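PDB 3E99: benzoate 1,2-dioxygenase beta subunit from Burkholderia mallei ATCC 23344, which probably forms the non-catalytic subunit of the oxygenase that dihydroxylates benzoate, giving the enzyme complex part of its structural framework. Local coordinates for residues A[70-73]-A[74-77]. Residues are numbered along the deposited sequence; the frame is centred on the assembly and turned at random.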
# COMPACT_ATOMS: atom_id res chain seq x y z
N GLU A 70 21.52 3.25 17.89
CA GLU A 70 22.88 2.88 17.44
C GLU A 70 23.27 1.58 18.08
O GLU A 70 23.81 0.68 17.44
CB GLU A 70 23.89 3.98 17.79
CG GLU A 70 23.69 5.31 16.99
CD GLU A 70 24.33 6.49 17.65
OE1 GLU A 70 25.37 6.32 18.29
OE2 GLU A 70 23.78 7.60 17.55
N ASP A 71 23.02 1.47 19.38
CA ASP A 71 23.37 0.23 20.06
C ASP A 71 22.57 -0.95 19.52
O ASP A 71 23.07 -2.04 19.41
CB ASP A 71 23.19 0.37 21.57
CG ASP A 71 24.03 1.51 22.15
OD1 ASP A 71 25.14 1.83 21.64
OD2 ASP A 71 23.58 2.08 23.15
N ARG A 72 21.31 -0.73 19.23
CA ARG A 72 20.48 -1.80 18.70
C ARG A 72 20.98 -2.23 17.32
O ARG A 72 21.01 -3.42 17.02
CB ARG A 72 19.03 -1.35 18.64
CG ARG A 72 18.06 -2.48 18.42
CD ARG A 72 16.61 -1.96 18.45
NE ARG A 72 15.99 -2.09 19.77
CZ ARG A 72 14.98 -2.91 20.06
NH1 ARG A 72 14.46 -3.72 19.15
NH2 ARG A 72 14.49 -2.94 21.30
N VAL A 73 21.37 -1.27 16.49
CA VAL A 73 21.96 -1.59 15.17
C VAL A 73 23.25 -2.39 15.36
O VAL A 73 23.52 -3.31 14.60
CB VAL A 73 22.20 -0.30 14.33
CG1 VAL A 73 23.26 -0.51 13.26
CG2 VAL A 73 20.89 0.23 13.76
N PHE A 74 24.06 -2.06 16.37
CA PHE A 74 25.26 -2.82 16.67
C PHE A 74 24.88 -4.27 16.95
O PHE A 74 25.53 -5.16 16.45
CB PHE A 74 26.08 -2.27 17.87
CG PHE A 74 27.50 -2.83 17.91
CD1 PHE A 74 27.79 -4.03 18.55
CD2 PHE A 74 28.52 -2.16 17.25
CE1 PHE A 74 29.05 -4.53 18.53
CE2 PHE A 74 29.79 -2.64 17.24
CZ PHE A 74 30.07 -3.82 17.88
N ARG A 75 23.84 -4.49 17.78
CA ARG A 75 23.38 -5.87 18.09
C ARG A 75 22.93 -6.62 16.83
O ARG A 75 23.25 -7.79 16.64
CB ARG A 75 22.25 -5.90 19.15
CG ARG A 75 21.78 -7.35 19.48
CD ARG A 75 20.53 -7.47 20.41
NE ARG A 75 19.37 -6.64 20.02
CZ ARG A 75 18.60 -6.79 18.93
NH1 ARG A 75 18.82 -7.72 18.01
NH2 ARG A 75 17.58 -5.95 18.74
N ILE A 76 22.19 -5.94 15.97
CA ILE A 76 21.74 -6.54 14.72
C ILE A 76 22.94 -6.94 13.85
O ILE A 76 22.99 -8.03 13.29
CB ILE A 76 20.76 -5.62 13.99
CG1 ILE A 76 19.38 -5.65 14.73
CG2 ILE A 76 20.62 -6.04 12.51
CD1 ILE A 76 18.56 -4.41 14.55
N LYS A 77 23.90 -6.03 13.71
CA LYS A 77 25.09 -6.35 12.93
C LYS A 77 25.79 -7.57 13.51
O LYS A 77 26.23 -8.47 12.75
CB LYS A 77 26.04 -5.14 12.86
CG LYS A 77 25.53 -3.95 12.12
CD LYS A 77 26.65 -2.91 12.02
CE LYS A 77 26.25 -1.69 11.22
NZ LYS A 77 27.31 -0.65 11.37
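Glu70 O accepts the backbone N-H of Phe74 at 3.0 Å, the first of four successive i to i+4 bonds in the middle of alpha-helix 66-82. This helix belongs to an NTF2-like fold, a curved sheet with helices packed against it. Asp71 O takes the next bond, from Arg75 N, and CB of Phe74 also lies against this oxygen, at 3.4 Å.

Arg72 O receives Ile76 N. The same oxygen is flanked by aliphatic carbon, since CG1 and CD1 of Ile76 both lie 3.6 Å from Arg72 O. The side chains of Arg72 and Arg75 run side by side. Each has CG anti to its backbone N, and this shared first torsion sends both chains the same way. Arg72 CG lies 3.5 Å from Arg75 NH2. Arg72 is modelled in two conformers, so the finer arrangement of the guanidinium groups is doubtful and holds for one of them. In that conformer the bends at chi3, -95° in Arg72 and 49° in Arg75, turn the two planes nearly perpendicular, 80° apart. Arg75 NH2 then sits over one face of the Arg72 group, and Arg72 NH1 meets the edge of the Arg75 group in its plane, with 3.9 Å between NH1 and NH2. Both groups gather round the carboxylate of Asp160, which forms a salt bridge with each, and Tyr63 OH is hydrogen-bonded to Arg72 NE.

Val73 is buried against Trp26, Trp29 and Leu30 of helix 26-30, and Ile76 shares the contact with Trp26. Val73 O closes the series with a bond from Lys77 N at 2.9 Å. Lys77 then extends across the flank of Val73 to a salt bridge with Asp27, and on the way its CE passes 3.8 Å from Val73 CG1.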